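Local coordinates for VAO-type flavoprotein oxidase VAO615 (Myceliophthora thermophila, PDB 6F72) that probably acts as an oxidoreductase that carries bicovalently bound FAD and, once reduced, reacts rapidly with molecular oxygen, its substrate still unknown, at residues F410-V423 with A468-W482. Residues are numbered along the deposited sequence; the frame is centred on the assembly and turned at random.
Sequences FPFTNSRIIPRSLV and AWRTGMLLCAPAGSW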
loop_
_atom_site.group_PDB
_atom_site.type_symbol
_atom_site.label_atom_id
_atom_site.label_comp_id
_atom_site.label_asym_id
_atom_site.label_seq_id
_atom_site.Cartn_x
_atom_site.Cartn_y
_atom_site.Cartn_z
ATOM N N PHE A 410 10.588 0.718 4.149
ATOM C CA PHE A 410 11.027 2.075 4.444
ATOM C C PHE A 410 9.836 2.857 5.006
ATOM O O PHE A 410 8.866 3.088 4.292
ATOM C CB PHE A 410 11.535 2.759 3.184
ATOM C CG PHE A 410 12.601 2.001 2.436
ATOM C CD1 PHE A 410 13.840 1.729 3.019
ATOM C CD2 PHE A 410 12.386 1.609 1.108
ATOM C CE1 PHE A 410 14.834 1.058 2.306
ATOM C CE2 PHE A 410 13.377 0.943 0.388
ATOM C CZ PHE A 410 14.603 0.663 0.990
ATOM N N PRO A 411 9.889 3.247 6.291
ATOM C CA PRO A 411 8.761 3.871 7.012
ATOM C C PRO A 411 8.514 5.358 6.722
ATOM O O PRO A 411 7.581 5.958 7.293
ATOM C CB PRO A 411 9.170 3.708 8.476
ATOM C CG PRO A 411 10.659 3.735 8.440
ATOM C CD PRO A 411 11.044 3.015 7.183
ATOM N N PHE A 412 9.364 5.946 5.884
ATOM C CA PHE A 412 9.228 7.339 5.462
ATOM C C PHE A 412 9.015 7.394 3.942
ATOM O O PHE A 412 9.808 8.005 3.207
ATOM C CB PHE A 412 10.439 8.185 5.909
ATOM C CG PHE A 412 10.850 7.957 7.344
ATOM C CD1 PHE A 412 10.069 8.435 8.405
ATOM C CD2 PHE A 412 12.016 7.249 7.640
ATOM C CE1 PHE A 412 10.450 8.212 9.727
ATOM C CE2 PHE A 412 12.398 7.024 8.958
ATOM C CZ PHE A 412 11.622 7.516 10.000
ATOM N N THR A 413 7.934 6.749 3.494
ATOM C CA THR A 413 7.601 6.646 2.082
ATOM C C THR A 413 6.748 7.850 1.698
ATOM O O THR A 413 5.766 8.177 2.369
ATOM C CB THR A 413 6.886 5.304 1.745
ATOM O OG1 THR A 413 7.805 4.211 1.892
ATOM C CG2 THR A 413 6.352 5.283 0.314
ATOM N N ASN A 414 7.172 8.536 0.645
ATOM C CA ASN A 414 6.387 9.628 0.050
ATOM C C ASN A 414 6.117 9.285 -1.398
ATOM O O ASN A 414 6.676 8.311 -1.907
ATOM C CB ASN A 414 7.157 10.938 0.189
ATOM C CG ASN A 414 7.656 11.152 1.604
ATOM O OD1 ASN A 414 6.906 11.559 2.493
ATOM N ND2 ASN A 414 8.931 10.847 1.827
ATOM N N SER A 415 5.257 10.063 -2.062
ATOM C CA SER A 415 4.921 9.790 -3.447
ATOM C C SER A 415 4.447 11.005 -4.216
ATOM O O SER A 415 3.878 11.968 -3.671
ATOM C CB SER A 415 3.837 8.695 -3.556
ATOM O OG SER A 415 2.647 9.119 -2.913
ATOM N N ARG A 416 4.663 10.930 -5.513
ATOM C CA ARG A 416 3.989 11.827 -6.409
ATOM C C ARG A 416 3.511 11.023 -7.601
ATOM O O ARG A 416 4.261 10.194 -8.135
ATOM C CB ARG A 416 4.931 12.976 -6.806
ATOM C CG ARG A 416 4.216 14.200 -7.355
ATOM C CD ARG A 416 3.454 14.982 -6.292
ATOM N NE ARG A 416 2.864 16.151 -6.915
ATOM C CZ ARG A 416 1.855 16.874 -6.438
ATOM N NH1 ARG A 416 1.263 16.558 -5.292
ATOM N NH2 ARG A 416 1.431 17.930 -7.145
ATOM N N ILE A 417 2.236 11.207 -7.950
ATOM C CA ILE A 417 1.723 10.799 -9.245
ATOM C C ILE A 417 2.043 11.974 -10.161
ATOM O O ILE A 417 1.597 13.098 -9.920
ATOM C CB ILE A 417 0.208 10.513 -9.222
ATOM C CG1 ILE A 417 -0.078 9.281 -8.358
ATOM C CG2 ILE A 417 -0.315 10.263 -10.629
ATOM C CD1 ILE A 417 -1.338 9.382 -7.537
ATOM N N ILE A 418 2.856 11.692 -11.175
ATOM C CA ILE A 418 3.401 12.709 -12.080
ATOM C C ILE A 418 2.668 12.664 -13.441
ATOM O O ILE A 418 2.777 11.667 -14.160
ATOM C CB ILE A 418 4.939 12.549 -12.248
ATOM C CG1 ILE A 418 5.642 12.582 -10.868
ATOM C CG2 ILE A 418 5.505 13.618 -13.180
ATOM C CD1 ILE A 418 7.131 12.272 -10.874
ATOM N N PRO A 419 1.914 13.736 -13.782
ATOM C CA PRO A 419 1.210 13.844 -15.085
ATOM C C PRO A 419 2.122 13.643 -16.294
ATOM O O PRO A 419 3.260 14.113 -16.293
ATOM C CB PRO A 419 0.670 15.280 -15.095
ATOM C CG PRO A 419 0.622 15.704 -13.674
ATOM C CD PRO A 419 1.557 14.837 -12.867
ATOM N N ARG A 420 1.620 12.940 -17.303
ATOM C CA ARG A 420 2.281 12.812 -18.615
ATOM C C ARG A 420 2.680 14.146 -19.264
ATOM O O ARG A 420 3.757 14.242 -19.875
ATOM C CB ARG A 420 1.378 12.048 -19.576
ATOM C CG ARG A 420 2.083 11.510 -20.808
ATOM C CD ARG A 420 1.071 11.067 -21.849
ATOM N NE ARG A 420 1.420 9.760 -22.408
ATOM C CZ ARG A 420 0.826 8.612 -22.101
ATOM N NH1 ARG A 420 -0.176 8.567 -21.236
ATOM N NH2 ARG A 420 1.244 7.487 -22.661
ATOM N N SER A 421 1.827 15.163 -19.126
ATOM C CA SER A 421 2.048 16.467 -19.789
ATOM C C SER A 421 3.296 17.187 -19.258
ATOM O O SER A 421 3.943 17.932 -19.990
ATOM C CB SER A 421 0.810 17.357 -19.665
ATOM O OG SER A 421 0.382 17.414 -18.314
ATOM N N LEU A 422 3.634 16.938 -17.993
ATOM C CA LEU A 422 4.864 17.469 -17.393
ATOM C C LEU A 422 6.118 16.876 -18.027
ATOM O O LEU A 422 7.054 17.615 -18.363
ATOM C CB LEU A 422 4.870 17.303 -15.871
ATOM C CG LEU A 422 3.847 18.125 -15.075
ATOM C CD1 LEU A 422 3.915 17.735 -13.612
ATOM C CD2 LEU A 422 3.995 19.637 -15.222
ATOM N N VAL A 423 6.104 15.564 -18.234
ATOM C CA VAL A 423 7.222 14.824 -18.820
ATOM C C VAL A 423 7.419 15.109 -20.315
ATOM O O VAL A 423 8.545 15.255 -20.787
ATOM C CB VAL A 423 7.049 13.305 -18.608
ATOM C CG1 VAL A 423 8.148 12.535 -19.312
ATOM C CG2 VAL A 423 7.031 12.962 -17.124
ATOM N N ALA A 468 -5.916 12.469 -11.196
ATOM C CA ALA A 468 -4.475 12.510 -11.518
ATOM C C ALA A 468 -3.970 11.161 -12.031
ATOM O O ALA A 468 -3.084 11.111 -12.876
ATOM C CB ALA A 468 -3.648 12.970 -10.316
ATOM N N TRP A 469 -4.567 10.068 -11.552
ATOM C CA TRP A 469 -4.281 8.754 -12.117
ATOM C C TRP A 469 -4.477 8.699 -13.640
ATOM O O TRP A 469 -3.660 8.105 -14.340
ATOM C CB TRP A 469 -5.118 7.680 -11.444
ATOM C CG TRP A 469 -4.653 7.262 -10.076
ATOM C CD1 TRP A 469 -5.231 7.586 -8.880
ATOM C CD2 TRP A 469 -3.526 6.424 -9.763
ATOM N NE1 TRP A 469 -4.551 6.979 -7.842
ATOM C CE2 TRP A 469 -3.493 6.274 -8.355
ATOM C CE3 TRP A 469 -2.540 5.787 -10.537
ATOM C CZ2 TRP A 469 -2.501 5.515 -7.695
ATOM C CZ3 TRP A 469 -1.558 5.027 -9.889
ATOM C CH2 TRP A 469 -1.545 4.900 -8.472
ATOM N N ARG A 470 -5.535 9.327 -14.157
ATOM C CA ARG A 470 -5.819 9.273 -15.607
ATOM C C ARG A 470 -4.821 10.084 -16.454
ATOM O O ARG A 470 -4.445 9.673 -17.558
ATOM C CB ARG A 470 -7.269 9.688 -15.928
ATOM C CG ARG A 470 -8.335 9.034 -15.055
ATOM C CD ARG A 470 -8.342 7.517 -15.180
ATOM N NE ARG A 470 -9.311 6.914 -14.273
ATOM C CZ ARG A 470 -9.331 5.631 -13.916
ATOM N NH1 ARG A 470 -8.430 4.779 -14.386
ATOM N NH2 ARG A 470 -10.273 5.202 -13.088
ATOM N N THR A 471 -4.407 11.229 -15.935
ATOM C CA THR A 471 -3.402 12.059 -16.615
ATOM C C THR A 471 -1.961 11.668 -16.231
ATOM O O THR A 471 -1.013 11.988 -16.957
ATOM C CB THR A 471 -3.649 13.565 -16.378
ATOM O OG1 THR A 471 -3.724 13.816 -14.973
ATOM C CG2 THR A 471 -4.956 14.026 -17.036
ATOM N N GLY A 472 -1.810 10.953 -15.108
ATOM C CA GLY A 472 -0.503 10.515 -14.614
ATOM C C GLY A 472 0.216 9.531 -15.508
ATOM O O GLY A 472 -0.426 8.729 -16.205
ATOM N N MET A 473 1.550 9.616 -15.497
ATOM C CA MET A 473 2.416 8.676 -16.199
ATOM C C MET A 473 3.395 7.962 -15.233
ATOM O O MET A 473 3.731 6.788 -15.437
ATOM C CB MET A 473 3.167 9.388 -17.327
ATOM C CG MET A 473 3.729 8.450 -18.380
ATOM S SD MET A 473 4.631 9.161 -19.777
ATOM C CE MET A 473 6.176 9.606 -19.012
ATOM N N LEU A 474 3.848 8.683 -14.200
ATOM C CA LEU A 474 4.783 8.154 -13.208
ATOM C C LEU A 474 4.196 8.171 -11.794
ATOM O O LEU A 474 3.459 9.091 -11.421
ATOM C CB LEU A 474 6.101 8.949 -13.216
ATOM C CG LEU A 474 6.838 9.301 -14.515
ATOM C CD1 LEU A 474 8.058 10.146 -14.183
ATOM C CD2 LEU A 474 7.247 8.076 -15.319
ATOM N N LEU A 475 4.512 7.139 -11.026
ATOM C CA LEU A 475 4.281 7.155 -9.592
ATOM C C LEU A 475 5.632 6.867 -9.001
ATOM O O LEU A 475 6.110 5.727 -9.066
ATOM C CB LEU A 475 3.244 6.115 -9.131
ATOM C CG LEU A 475 2.846 5.927 -7.637
ATOM C CD1 LEU A 475 3.925 5.265 -6.791
ATOM C CD2 LEU A 475 2.408 7.209 -6.947
ATOM N N CYS A 476 6.251 7.915 -8.474
ATOM C CA CYS A 476 7.565 7.788 -7.832
ATOM C C CYS A 476 7.434 7.852 -6.325
ATOM O O CYS A 476 6.710 8.701 -5.787
ATOM C CB CYS A 476 8.530 8.851 -8.342
ATOM S SG CYS A 476 8.912 8.594 -10.085
ATOM N N ALA A 477 8.144 6.945 -5.661
ATOM C CA ALA A 477 8.094 6.847 -4.218
ATOM C C ALA A 477 9.475 7.049 -3.535
ATOM O O ALA A 477 10.128 6.056 -3.145
ATOM C CB ALA A 477 7.467 5.521 -3.806
ATOM N N PRO A 478 9.918 8.317 -3.367
ATOM C CA PRO A 478 11.083 8.541 -2.486
ATOM C C PRO A 478 10.810 8.046 -1.068
ATOM O O PRO A 478 9.881 8.525 -0.407
ATOM C CB PRO A 478 11.260 10.059 -2.527
ATOM C CG PRO A 478 10.799 10.413 -3.891
ATOM C CD PRO A 478 9.572 9.554 -4.090
ATOM N N ALA A 479 11.602 7.071 -0.630
ATOM C CA ALA A 479 11.347 6.394 0.633
ATOM C C ALA A 479 12.578 6.422 1.535
ATOM O O ALA A 479 13.665 5.991 1.136
ATOM C CB ALA A 479 10.871 4.965 0.393
ATOM N N GLY A 480 12.373 6.938 2.743
ATOM C CA GLY A 480 13.406 7.021 3.770
ATOM C C GLY A 480 13.485 5.748 4.574
ATOM O O GLY A 480 12.471 5.260 5.113
ATOM N N SER A 481 14.696 5.204 4.642
ATOM C CA SER A 481 14.982 4.023 5.453
ATOM C C SER A 481 14.978 4.363 6.933
ATOM O O SER A 481 15.157 5.519 7.319
ATOM C CB SER A 481 16.308 3.396 5.032
ATOM O OG SER A 481 17.303 4.393 4.918
ATOM N N TRP A 482 14.723 3.350 7.752
ATOM C CA TRP A 482 14.890 3.455 9.199
ATOM C C TRP A 482 16.341 3.120 9.549
ATOM O O TRP A 482 17.015 2.388 8.814
ATOM C CB TRP A 482 13.936 2.495 9.883
ATOM C CG TRP A 482 13.896 2.574 11.354
ATOM C CD1 TRP A 482 14.580 1.782 12.230
ATOM C CD2 TRP A 482 13.115 3.478 12.149
ATOM N NE1 TRP A 482 14.277 2.135 13.511
ATOM C CE2 TRP A 482 13.379 3.166 13.502
ATOM C CE3 TRP A 482 12.219 4.518 11.854
ATOM C CZ2 TRP A 482 12.777 3.853 14.570
ATOM C CZ3 TRP A 482 11.617 5.205 12.918
ATOM C CH2 TRP A 482 11.903 4.864 14.263
HETATM O O HOH W 1 -1.118 14.779 -18.337
#
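Phe412 and Trp482 touch along their ring borders without stacking, the planes only 18° apart, with CZ of Phe412 3.6 Å from CE3 of Trp482. Ser481 O approaches the Phe412 ring at its edge, near the ring plane, while CG of Pro411 covers one face and also touches CB of Trp482. A leucine in place of Phe412 would probably give up this rim contact and leave the Trp482 ring less firmly held on that side. At the other end, CD1 of Ile417 sits over one face of Trp469 in a CH-pi contact, 4.1 Å from the centroid of the five-membered ring. The Trp469 side chain comes to about 6 Å from the bound FAD. Met473 SD lies over one face of the Arg420 guanidinium, whose NH2 is claimed by Asp335 in a salt bridge.

Between these ends runs an antiparallel ladder, interrupted at Asn414 and Ser415 but kept in register, joining 412-419, outermost in a seven-stranded sheet consistent with the substrate domain of VAO-type flavoproteins, to 472-480, which pairs on its far side with 448-452. Backbone hydrogen bonds between Arg416 and Cys476 run both ways, and a disulfide ties Cys476 to Cys450. A classic beta bulge then shifts the register by one before Pro419 pairs with Gly472: Ile418 O takes the N-H groups of both Met473 (2.7 Å) and Leu474 (3.2 Å). The CG of Met473 stands anti to the backbone N (chi1 -161°), and a bend at chi3 brings CE to 3.5 Å from Val423 CG1. Arg420 N, starting the following helix, donates to Thr471 O, which a water also links to Ser421 N.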